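Local structure of putative amidohydrolase (Unidentified, 3MKV) at residues 11-16 and 23-28; 55-60 and 380-385; 67-72 and 165-170; 277-282 and 325-330. The protein probably acts as a binuclear zinc prolidase of the amidohydrolase superfamily, hydrolysing dipeptides that end in proline. All blocks are in the same frame, centred on the assembly; numbering follows the deposited sequence.

Interaction 1 (11-16 and 23-28); sequences GALLDP and QGFEIL
Leu13 carries this contact, putting one methyl on each of two residues of segment 23-28. Its CD2 lies 4.1 Å from Phe25 CB and about as close to the root of the ring, which it approaches obliquely; the two side chains run at about a right angle to each other. The second methyl, CD1, meets the end of the isoleucine, 4.2 Å from Ile27 CD1. Leu13 CG stands trans to the main-chain nitrogen (chi1 178°), and this carries the fork across to Phe25 and Ile27. At the exposed end Gln23 bends at chi2 and brings its amide back over the neighbouring chain, with NE2 3.6 Å from Ala12 CB, a contact of van der Waals type. The two segments are joined by packing alone, without hydrogen bonds between them. Further out, Val37 of strand 33-38 and Ile372 both touch Leu13 and Ile27, extending the aliphatic cluster, and Ile57 also packs on Ile27. Main-chain bonds tie Ala12 to Lys55 and Ile57 and Leu13 to Leu22, while Glu26 pairs with Ser38. The chain turns a corner at Gly11 and again at Gly24, where phi is positive (82°), so that strands 12-13 and 25-30 belong to different sheets. Leu13 and Ile27 meet between these sheets, consistent with the small beta-sandwich domain that many amidohydrolases carry beside their TIM barrel.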
loop_
_atom_site.group_PDB
_atom_site.type_symbol
_atom_site.label_atom_id
_atom_site.label_comp_id
_atom_site.label_asym_id
_atom_site.label_seq_id
_atom_site.Cartn_x
_atom_site.Cartn_y
_atom_site.Cartn_z
ATOM N N GLY A 11 52.445 3.218 43.127
ATOM C CA GLY A 11 52.595 2.681 41.781
ATOM C C GLY A 11 53.180 3.655 40.774
ATOM O O GLY A 11 53.393 4.835 41.071
ATOM N N ALA A 12 53.457 3.149 39.578
ATOM C CA ALA A 12 53.841 3.994 38.467
ATOM C C ALA A 12 52.565 4.518 37.825
ATOM O O ALA A 12 51.534 3.850 37.855
ATOM C CB ALA A 12 54.662 3.207 37.460
ATOM N N LEU A 13 52.637 5.719 37.264
ATOM C CA LEU A 13 51.505 6.335 36.593
ATOM C C LEU A 13 51.838 6.482 35.132
ATOM O O LEU A 13 52.889 7.008 34.790
ATOM C CB LEU A 13 51.218 7.717 37.171
ATOM C CG LEU A 13 50.082 8.481 36.499
ATOM C CD1 LEU A 13 48.835 7.613 36.435
ATOM C CD2 LEU A 13 49.800 9.772 37.232
ATOM N N LEU A 14 50.949 6.005 34.270
ATOM C CA LEU A 14 51.129 6.155 32.833
ATOM C C LEU A 14 50.351 7.376 32.368
ATOM O O LEU A 14 49.119 7.404 32.425
ATOM C CB LEU A 14 50.652 4.904 32.108
ATOM C CG LEU A 14 51.100 4.713 30.660
ATOM C CD1 LEU A 14 50.823 3.277 30.233
ATOM C CD2 LEU A 14 50.422 5.718 29.720
ATOM N N ASP A 15 51.092 8.398 31.957
ATOM C CA ASP A 15 50.522 9.619 31.427
ATOM C C ASP A 15 50.868 9.609 29.952
ATOM O O ASP A 15 52.023 9.836 29.572
ATOM C CB ASP A 15 51.123 10.844 32.120
ATOM C CG ASP A 15 50.440 12.145 31.709
ATOM O OD1 ASP A 15 50.148 12.310 30.507
ATOM O OD2 ASP A 15 50.198 13.003 32.585
ATOM N N PRO A 16 49.863 9.319 29.115
ATOM C CA PRO A 16 50.055 8.966 27.705
ATOM C C PRO A 16 50.830 9.993 26.883
ATOM O O PRO A 16 51.276 9.672 25.782
ATOM C CB PRO A 16 48.623 8.805 27.184
ATOM C CG PRO A 16 47.808 8.501 28.416
ATOM C CD PRO A 16 48.443 9.297 29.509
ATOM N N GLN A 23 56.747 8.173 38.513
ATOM C CA GLN A 23 56.776 7.496 39.803
ATOM C C GLN A 23 56.404 8.459 40.920
ATOM O O GLN A 23 56.611 9.664 40.792
ATOM C CB GLN A 23 58.156 6.908 40.058
ATOM C CG GLN A 23 58.108 5.467 40.530
ATOM C CD GLN A 23 58.103 4.478 39.378
ATOM O OE1 GLN A 23 58.635 4.757 38.296
ATOM N NE2 GLN A 23 57.513 3.310 39.608
ATOM N N GLY A 24 55.829 7.933 41.999
ATOM C CA GLY A 24 55.555 8.742 43.187
ATOM C C GLY A 24 54.288 9.582 43.185
ATOM O O GLY A 24 54.184 10.557 43.932
ATOM N N PHE A 25 53.312 9.212 42.361
ATOM C CA PHE A 25 52.016 9.892 42.381
ATOM C C PHE A 25 50.955 9.128 43.160
ATOM O O PHE A 25 51.023 7.908 43.321
ATOM C CB PHE A 25 51.505 10.152 40.965
ATOM C CG PHE A 25 52.177 11.304 40.285
ATOM C CD1 PHE A 25 51.658 12.587 40.398
ATOM C CD2 PHE A 25 53.330 11.107 39.532
ATOM C CE1 PHE A 25 52.279 13.658 39.777
ATOM C CE2 PHE A 25 53.954 12.168 38.910
ATOM C CZ PHE A 25 53.430 13.449 39.032
ATOM N N GLU A 26 49.968 9.869 43.644
ATOM C CA GLU A 26 48.789 9.270 44.238
ATOM C C GLU A 26 47.549 9.823 43.533
ATOM O O GLU A 26 47.538 10.982 43.091
ATOM C CB GLU A 26 48.745 9.545 45.742
ATOM C CG GLU A 26 49.861 8.846 46.522
ATOM C CD GLU A 26 49.671 8.934 48.029
ATOM O OE1 GLU A 26 50.325 8.155 48.751
ATOM O OE2 GLU A 26 48.871 9.777 48.495
ATOM N N ILE A 27 46.515 8.994 43.407
ATOM C CA ILE A 27 45.313 9.404 42.696
ATOM C C ILE A 27 44.088 9.311 43.597
ATOM O O ILE A 27 43.853 8.294 44.244
ATOM C CB ILE A 27 45.099 8.558 41.422
ATOM C CG1 ILE A 27 46.437 8.291 40.727
ATOM C CG2 ILE A 27 44.138 9.258 40.475
ATOM C CD1 ILE A 27 46.401 7.130 39.765
ATOM N N LEU A 28 43.317 10.390 43.647
ATOM C CA LEU A 28 42.133 10.437 44.489
ATOM C C LEU A 28 40.865 10.333 43.650
ATOM O O LEU A 28 40.526 11.249 42.905
ATOM C CB LEU A 28 42.109 11.723 45.310
ATOM C CG LEU A 28 40.896 11.913 46.226
ATOM C CD1 LEU A 28 40.899 10.896 47.361
ATOM C CD2 LEU A 28 40.868 13.329 46.771
#

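Interaction 2 (55-60 and 380-385); sequences KTIMPG and VLVVDG
Peptide planes are the flat groups that join Thr56 and Met58 to Val383 and Leu381. Thr56 N approaches Val383 O in the carbonyl plane, and the returning bond, from Val383 N to Thr56 O, is short at 2.7 Å and also in plane. At the next hydrogen-bonded pair, two residues on, Leu381 N points at Met58 O nearly along the C=O axis (172°), whereas Met58 N reaches Leu381 O tilted 34° from that carbonyl's plane. The Asp384 carboxylate has the aliphatic part of Lys55 beside it, OD1 lying 3.8 Å from Lys55 CG; the amine is farther off, with Lys55 NZ 5.3 Å from Asp384 OD1. This is a regular antiparallel ladder, in which Thr56-Val383 and Met58-Leu381 are hydrogen-bonded pairs and Ile57-Val382 is a non-hydrogen-bonded pair. It joins the strand entering the amidohydrolase barrel to one that returns after it, in a sheet that probably belongs to the small beta domain beside the barrel. On the face of Ile57 and Val382, Ile57 CG2 presses 3.5 Å from Val380 CG1, and Phe8 of strand 5-9 touches all three residues. On the other face Met58 CG sits between its own nitrogen and carbonyl carbon (chi1 67°), a placing that lays the sulfur against the valine, SD 3.9 Å from Val383 CG2. Leu381 CG rests 4.1 Å from Gly60 CA. Beyond the ladder Thr56 OG1 donates to Gly385 O; the modelled separation of 2.5 Å is very short, and its exact value is doubtful.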
loop_
_atom_site.group_PDB
_atom_site.type_symbol
_atom_site.label_atom_id
_atom_site.label_comp_id
_atom_site.label_asym_id
_atom_site.label_seq_id
_atom_site.Cartn_x
_atom_site.Cartn_y
_atom_site.Cartn_z
ATOM N N LYS A 55 52.979 -1.635 40.749
ATOM C CA LYS A 55 52.442 -1.955 39.431
ATOM C C LYS A 55 52.033 -0.677 38.706
ATOM O O LYS A 55 52.136 0.425 39.261
ATOM C CB LYS A 55 51.264 -2.921 39.544
ATOM C CG LYS A 55 51.666 -4.373 39.428
ATOM C CD LYS A 55 50.688 -5.298 40.133
ATOM C CE LYS A 55 50.804 -5.155 41.636
ATOM N NZ LYS A 55 50.761 -6.482 42.314
ATOM N N THR A 56 51.565 -0.824 37.469
ATOM C CA THR A 56 51.266 0.339 36.637
ATOM C C THR A 56 49.799 0.755 36.675
ATOM O O THR A 56 48.888 -0.056 36.481
ATOM C CB THR A 56 51.706 0.128 35.178
ATOM O OG1 THR A 56 53.070 -0.319 35.148
ATOM C CG2 THR A 56 51.580 1.426 34.400
ATOM N N ILE A 57 49.582 2.031 36.945
ATOM C CA ILE A 57 48.254 2.593 36.902
ATOM C C ILE A 57 48.136 3.399 35.614
ATOM O O ILE A 57 48.859 4.376 35.411
ATOM C CB ILE A 57 47.986 3.475 38.134
ATOM C CG1 ILE A 57 48.198 2.661 39.413
ATOM C CG2 ILE A 57 46.569 4.048 38.099
ATOM C CD1 ILE A 57 48.093 3.470 40.686
ATOM N N MET A 58 47.238 2.968 34.734
ATOM C CA MET A 58 47.055 3.625 33.439
ATOM C C MET A 58 45.576 3.904 33.154
ATOM O O MET A 58 44.690 3.279 33.747
ATOM C CB MET A 58 47.661 2.775 32.310
ATOM C CG MET A 58 46.937 1.461 32.067
ATOM S SD MET A 58 47.433 0.646 30.542
ATOM C CE MET A 58 46.878 1.877 29.369
ATOM N N PRO A 59 45.302 4.822 32.215
ATOM C CA PRO A 59 43.912 5.155 31.896
ATOM C C PRO A 59 43.192 3.984 31.229
ATOM O O PRO A 59 43.834 3.114 30.632
ATOM C CB PRO A 59 44.033 6.312 30.905
ATOM C CG PRO A 59 45.482 6.716 30.914
ATOM C CD PRO A 59 46.268 5.550 31.376
ATOM N N GLY A 60 41.866 3.971 31.338
ATOM C CA GLY A 60 41.032 3.007 30.619
ATOM C C GLY A 60 41.291 3.031 29.125
ATOM O O GLY A 60 41.485 4.097 28.529
ATOM N N VAL A 380 39.942 3.518 35.319
ATOM C CA VAL A 380 41.339 3.255 35.657
ATOM C C VAL A 380 41.687 1.786 35.533
ATOM O O VAL A 380 40.888 0.920 35.868
ATOM C CB VAL A 380 41.664 3.695 37.107
ATOM C CG1 VAL A 380 43.135 3.497 37.399
ATOM C CG2 VAL A 380 41.271 5.142 37.328
ATOM N N LEU A 381 42.891 1.513 35.053
ATOM C CA LEU A 381 43.418 0.155 35.035
ATOM C C LEU A 381 44.651 0.041 35.932
ATOM O O LEU A 381 45.379 1.019 36.149
ATOM C CB LEU A 381 43.814 -0.258 33.616
ATOM C CG LEU A 381 42.802 -0.137 32.485
ATOM C CD1 LEU A 381 43.314 -0.910 31.256
ATOM C CD2 LEU A 381 41.441 -0.655 32.940
ATOM N N VAL A 382 44.883 -1.161 36.444
ATOM C CA VAL A 382 46.161 -1.483 37.062
ATOM C C VAL A 382 46.755 -2.661 36.314
ATOM O O VAL A 382 46.140 -3.717 36.221
ATOM C CB VAL A 382 46.018 -1.831 38.559
ATOM C CG1 VAL A 382 47.223 -2.635 39.032
ATOM C CG2 VAL A 382 45.864 -0.573 39.376
ATOM N N VAL A 383 47.945 -2.478 35.762
ATOM C CA VAL A 383 48.566 -3.532 34.982
ATOM C C VAL A 383 49.834 -4.069 35.634
ATOM O O VAL A 383 50.619 -3.324 36.228
ATOM C CB VAL A 383 48.878 -3.059 33.560
ATOM C CG1 VAL A 383 49.448 -4.209 32.723
ATOM C CG2 VAL A 383 47.616 -2.494 32.919
ATOM N N ASP A 384 50.014 -5.378 35.531
ATOM C CA ASP A 384 51.218 -6.007 36.007
ATOM C C ASP A 384 52.244 -6.002 34.887
ATOM O O ASP A 384 52.464 -7.018 34.231
ATOM C CB ASP A 384 50.931 -7.436 36.456
ATOM C CG ASP A 384 52.142 -8.104 37.079
ATOM O OD1 ASP A 384 53.019 -7.387 37.613
ATOM O OD2 ASP A 384 52.212 -9.349 37.039
ATOM N N GLY A 385 52.864 -4.846 34.672
ATOM C CA GLY A 385 53.843 -4.684 33.609
ATOM C C GLY A 385 53.957 -3.222 33.221
ATOM O O GLY A 385 53.269 -2.366 33.789
#

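Interaction 3 (67-72 and 165-170); sequences HVVAIE and GALGRV. With ZN (zinc ion), chain I.
His67 and Leu167 both hold CG opposite the carbonyl carbon (chi1 -60° in each), and their side chains meet at about a right angle. The leucine thereby sets CD1 over one face of the imidazole, 4.1 Å from the ring centroid and 19° off its normal, in a CH-pi contact displaced toward the ND1-CG bond of the ring: Leu167 CD1 is 3.9 Å from His67 ND1. The other branch of the fork turns to Val69, whose CG2 comes to 3.5 Å from Leu167 CD2, the two side chains lying alongside and running antiparallel. The same methyl of Val69 rests against the main chain, 4.2 Å from Gly165 CA. Contact between the segments is entirely by packing, and the polar atoms of the imidazole are engaged by other partners. His67 ND1 is hydrogen-bonded to Gly109 O, and His67 NE2 binds the zinc ion at 2.1 Å; together the two bonds should fix the rotation of the ring. A type I turn from His67 to Ala70 swings Val69 round toward Leu167, and Gln332 holds the carbonyls of His67 and Ala70. Leu75 of helix 75-78 backs Leu167. With His65, the carboxylated Lys193 and Asp326 completing the coordination of this zinc, the histidine belongs to the HxH motif at the end of the first barrel strand, a hallmark of amidohydrolase metal centres.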
loop_
_atom_site.group_PDB
_atom_site.type_symbol
_atom_site.label_atom_id
_atom_site.label_comp_id
_atom_site.label_asym_id
_atom_site.label_seq_id
_atom_site.Cartn_x
_atom_site.Cartn_y
_atom_site.Cartn_z
ATOM N N HIS A 67 31.841 -4.020 16.858
ATOM C CA HIS A 67 30.445 -4.355 16.633
ATOM C C HIS A 67 29.995 -5.310 17.726
ATOM O O HIS A 67 30.332 -6.487 17.729
ATOM C CB HIS A 67 30.253 -4.966 15.251
ATOM C CG HIS A 67 30.662 -4.051 14.140
ATOM N ND1 HIS A 67 29.883 -2.993 13.725
ATOM C CD2 HIS A 67 31.772 -4.027 13.365
ATOM C CE1 HIS A 67 30.492 -2.361 12.740
ATOM N NE2 HIS A 67 31.644 -2.964 12.506
ATOM N N VAL A 68 29.238 -4.796 18.677
ATOM C CA VAL A 68 28.845 -5.620 19.798
ATOM C C VAL A 68 27.888 -6.733 19.380
ATOM O O VAL A 68 27.907 -7.819 19.960
ATOM C CB VAL A 68 28.285 -4.773 20.960
ATOM C CG1 VAL A 68 27.394 -5.615 21.855
ATOM C CG2 VAL A 68 29.440 -4.155 21.753
ATOM N N VAL A 69 27.067 -6.487 18.363
ATOM C CA VAL A 69 26.093 -7.505 17.974
ATOM C C VAL A 69 26.558 -8.359 16.818
ATOM O O VAL A 69 25.782 -9.142 16.284
ATOM C CB VAL A 69 24.681 -6.932 17.667
ATOM C CG1 VAL A 69 24.291 -5.911 18.725
ATOM C CG2 VAL A 69 24.613 -6.348 16.260
ATOM N N ALA A 70 27.824 -8.210 16.434
ATOM C CA ALA A 70 28.418 -9.100 15.438
ATOM C C ALA A 70 28.776 -10.400 16.126
ATOM O O ALA A 70 29.951 -10.694 16.343
ATOM C CB ALA A 70 29.637 -8.475 14.823
ATOM N N ILE A 71 27.745 -11.169 16.468
ATOM C CA ILE A 71 27.895 -12.368 17.289
ATOM C C ILE A 71 28.369 -13.572 16.484
ATOM O O ILE A 71 28.687 -14.619 17.059
ATOM C CB ILE A 71 26.580 -12.736 18.020
ATOM C CG1 ILE A 71 25.462 -13.037 17.016
ATOM C CG2 ILE A 71 26.149 -11.629 18.971
ATOM C CD1 ILE A 71 24.227 -13.671 17.663
ATOM N N GLU A 72 28.406 -13.431 15.160
ATOM C CA GLU A 72 29.076 -14.419 14.315
ATOM C C GLU A 72 29.654 -13.823 13.037
ATOM O O GLU A 72 29.401 -12.661 12.721
ATOM C CB GLU A 72 28.190 -15.639 14.011
ATOM C CG GLU A 72 26.708 -15.495 14.322
ATOM C CD GLU A 72 25.904 -16.704 13.847
ATOM O OE1 GLU A 72 25.069 -17.233 14.624
ATOM O OE2 GLU A 72 26.121 -17.135 12.690
ATOM N N GLY A 165 20.019 -7.618 15.256
ATOM C CA GLY A 165 21.205 -8.176 14.635
ATOM C C GLY A 165 21.606 -7.478 13.357
ATOM O O GLY A 165 22.515 -7.935 12.660
ATOM N N ALA A 166 20.931 -6.374 13.039
ATOM C CA ALA A 166 21.268 -5.574 11.853
ATOM C C ALA A 166 22.351 -4.547 12.148
ATOM O O ALA A 166 22.157 -3.644 12.966
ATOM C CB ALA A 166 20.026 -4.889 11.287
ATOM N N LEU A 167 23.494 -4.697 11.488
ATOM C CA LEU A 167 24.596 -3.738 11.612
ATOM C C LEU A 167 24.365 -2.461 10.771
ATOM O O LEU A 167 24.890 -1.385 11.088
ATOM C CB LEU A 167 25.923 -4.371 11.177
ATOM C CG LEU A 167 26.548 -5.609 11.836
ATOM C CD1 LEU A 167 28.049 -5.614 11.502
ATOM C CD2 LEU A 167 26.342 -5.700 13.342
ATOM N N GLY A 168 23.595 -2.589 9.694
ATOM C CA GLY A 168 23.290 -1.444 8.855
ATOM C C GLY A 168 21.870 -1.373 8.332
ATOM O O GLY A 168 21.012 -2.149 8.722
ATOM N N ARG A 169 21.636 -0.413 7.442
ATOM C CA ARG A 169 20.345 -0.219 6.805
ATOM C C ARG A 169 20.612 0.394 5.447
ATOM O O ARG A 169 21.544 1.173 5.303
ATOM C CB ARG A 169 19.486 0.739 7.618
ATOM C CG ARG A 169 20.091 2.137 7.741
ATOM C CD ARG A 169 19.227 3.036 8.612
ATOM N NE ARG A 169 17.958 3.355 7.976
ATOM C CZ ARG A 169 17.007 4.101 8.538
ATOM N NH1 ARG A 169 17.175 4.598 9.755
ATOM N NH2 ARG A 169 15.879 4.347 7.886
ATOM N N VAL A 170 19.787 0.051 4.460
ATOM C CA VAL A 170 19.936 0.596 3.117
ATOM C C VAL A 170 19.187 1.905 2.943
ATOM O O VAL A 170 18.090 2.085 3.470
ATOM C CB VAL A 170 19.460 -0.392 2.041
ATOM C CG1 VAL A 170 19.533 0.261 0.648
ATOM C CG2 VAL A 170 20.295 -1.662 2.100
HETATM ZN ZN ZN I . 33.225 -2.468 11.251
#

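Interaction 4 (277-282 and 325-330); sequences LVTYDA and TDLLGE. With ZN (zinc ion), chain I.
Thr279 fits closely against the backbone of Thr325 and Asp326: its CB lies 3.2 Å from Thr325 O, and its hydroxyl donates from OG1 to Asp326 O at 2.8 Å. That donor stands above the carbonyl plane, 43° out of it. OG1 is trans to the threonine nitrogen (chi1 -174°), which turns the hydroxyl off helix 277-286 onto the loop. Alongside, Val278 CG1 presses on Thr325 O at 3.5 Å, and Leu327 inserts its CD2 against the helix backbone, 3.6 Å from Thr279 CA. Packing is looser toward Ala282, whose CB is 4.1 Å from Leu327 CD2, and toward Leu328, where a water bridges the two segments. This water donates to Thr279 OG1 and accepts only a weak bond from Leu328 N. Asp326 itself turns its carboxylate away to the metal, OD1 binding the zinc ion at 2.4 Å, while Thr325 OG1 is held by Asp63. The threonine hydroxyl thus gives its hydrogen to the loop and takes one from water, acting as a second-shell group that probably positions the zinc ligand Asp326 through its main chain and not through its carboxylate.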
loop_
_atom_site.group_PDB
_atom_site.type_symbol
_atom_site.label_atom_id
_atom_site.label_comp_id
_atom_site.label_asym_id
_atom_site.label_seq_id
_atom_site.Cartn_x
_atom_site.Cartn_y
_atom_site.Cartn_z
ATOM N N LEU A 277 43.579 -3.657 11.966
ATOM C CA LEU A 277 44.431 -4.747 11.437
ATOM C C LEU A 277 44.142 -6.158 11.961
ATOM O O LEU A 277 44.186 -7.131 11.214
ATOM C CB LEU A 277 45.919 -4.421 11.665
ATOM C CG LEU A 277 46.399 -3.076 11.125
ATOM C CD1 LEU A 277 47.871 -2.863 11.410
ATOM C CD2 LEU A 277 46.126 -2.990 9.633
ATOM N N VAL A 278 43.870 -6.272 13.250
ATOM C CA VAL A 278 43.690 -7.582 13.865
ATOM C C VAL A 278 42.579 -8.388 13.185
ATOM O O VAL A 278 42.641 -9.621 13.106
ATOM C CB VAL A 278 43.396 -7.445 15.375
ATOM C CG1 VAL A 278 42.116 -6.633 15.599
ATOM C CG2 VAL A 278 43.330 -8.818 16.038
ATOM N N THR A 279 41.563 -7.690 12.692
ATOM C CA THR A 279 40.426 -8.361 12.089
ATOM C C THR A 279 40.804 -9.094 10.809
ATOM O O THR A 279 40.308 -10.189 10.549
ATOM C CB THR A 279 39.267 -7.397 11.802
ATOM O OG1 THR A 279 38.138 -8.149 11.342
ATOM C CG2 THR A 279 39.660 -6.379 10.745
ATOM N N TYR A 280 41.684 -8.499 10.013
ATOM C CA TYR A 280 42.098 -9.138 8.763
ATOM C C TYR A 280 42.906 -10.413 9.011
ATOM O O TYR A 280 42.692 -11.431 8.345
ATOM C CB TYR A 280 42.824 -8.136 7.863
ATOM C CG TYR A 280 42.007 -6.875 7.724
ATOM C CD1 TYR A 280 40.716 -6.934 7.221
ATOM C CD2 TYR A 280 42.499 -5.637 8.126
ATOM C CE1 TYR A 280 39.937 -5.802 7.101
ATOM C CE2 TYR A 280 41.720 -4.488 8.011
ATOM C CZ TYR A 280 40.435 -4.588 7.496
ATOM O OH TYR A 280 39.623 -3.484 7.369
ATOM N N ASP A 281 43.806 -10.365 9.987
ATOM C CA ASP A 281 44.562 -11.545 10.392
ATOM C C ASP A 281 43.663 -12.704 10.836
ATOM O O ASP A 281 44.022 -13.874 10.680
ATOM C CB ASP A 281 45.544 -11.191 11.512
ATOM C CG ASP A 281 46.699 -10.330 11.024
ATOM O OD1 ASP A 281 47.665 -10.137 11.799
ATOM O OD2 ASP A 281 46.640 -9.849 9.867
ATOM N N ALA A 282 42.500 -12.375 11.392
ATOM C CA ALA A 282 41.572 -13.382 11.899
ATOM C C ALA A 282 40.662 -13.936 10.811
ATOM O O ALA A 282 40.356 -15.127 10.799
ATOM C CB ALA A 282 40.739 -12.813 13.037
ATOM N N THR A 325 39.519 -2.389 16.265
ATOM C CA THR A 325 39.697 -3.821 16.090
ATOM C C THR A 325 38.791 -4.419 15.006
ATOM O O THR A 325 39.271 -5.156 14.138
ATOM C CB THR A 325 39.544 -4.590 17.445
ATOM O OG1 THR A 325 38.252 -4.337 18.012
ATOM C CG2 THR A 325 40.632 -4.155 18.451
ATOM N N ASP A 326 37.490 -4.119 15.070
ATOM C CA ASP A 326 36.516 -4.569 14.059
ATOM C C ASP A 326 36.415 -6.092 13.934
ATOM O O ASP A 326 36.372 -6.626 12.826
ATOM C CB ASP A 326 36.839 -3.962 12.685
ATOM C CG ASP A 326 35.700 -4.122 11.683
ATOM O OD1 ASP A 326 34.534 -4.272 12.110
ATOM O OD2 ASP A 326 35.969 -4.095 10.461
ATOM N N LEU A 327 36.355 -6.786 15.063
ATOM C CA LEU A 327 36.315 -8.251 15.065
ATOM C C LEU A 327 34.888 -8.824 15.083
ATOM O O LEU A 327 33.952 -8.174 15.558
ATOM C CB LEU A 327 37.127 -8.790 16.251
ATOM C CG LEU A 327 38.650 -8.586 16.177
ATOM C CD1 LEU A 327 39.301 -8.612 17.548
ATOM C CD2 LEU A 327 39.312 -9.608 15.252
ATOM N N LEU A 328 34.741 -10.058 14.596
ATOM C CA LEU A 328 33.432 -10.705 14.466
ATOM C C LEU A 328 33.371 -12.038 15.198
ATOM O O LEU A 328 34.377 -12.719 15.348
ATOM C CB LEU A 328 33.091 -10.945 12.989
ATOM C CG LEU A 328 33.352 -9.808 11.992
ATOM C CD1 LEU A 328 33.168 -10.288 10.568
ATOM C CD2 LEU A 328 32.461 -8.594 12.268
ATOM N N GLY A 329 32.177 -12.415 15.641
ATOM C CA GLY A 329 31.941 -13.742 16.207
ATOM C C GLY A 329 32.936 -14.187 17.262
ATOM O O GLY A 329 33.143 -13.507 18.268
ATOM N N GLU A 330 33.522 -15.341 17.012
ATOM C CA GLU A 330 34.484 -15.989 17.872
ATOM C C GLU A 330 35.749 -15.180 18.034
ATOM O O GLU A 330 36.387 -15.216 19.066
ATOM C CB GLU A 330 34.819 -17.363 17.309
ATOM C CG GLU A 330 33.706 -18.385 17.422
ATOM C CD GLU A 330 32.679 -18.335 16.289
ATOM O OE1 GLU A 330 32.678 -17.390 15.477
ATOM O OE2 GLU A 330 31.858 -19.266 16.220
HETATM ZN ZN ZN I . 33.225 -2.468 11.251
HETATM O O HOH W 1 37.271 -10.687 12.286
#

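Interactions 1 and 2 adjoin, their centres 9 Å apart: strand 12-13 lies beside strand 56-63, with probable hydrogen bonds from Ile57 N to Ala12 O (2.8 Å) and from Leu14 N to Ile57 O (2.9 Å). Both probably belong to the small beta domain. Interactions 3 and 4 form the other pair, with centres 14 Å apart at the binuclear zinc site; they supply His67 and Asp326 to the same ion, and Gly329 N probably bonds Ala70 O (2.9 Å). Both are nested in the chain loop that interaction 2 closes. Interaction 2 remains remote from the metal, its centre 25 Å from that of interaction 4, though strand 56-63 leads directly toward His65 and His67.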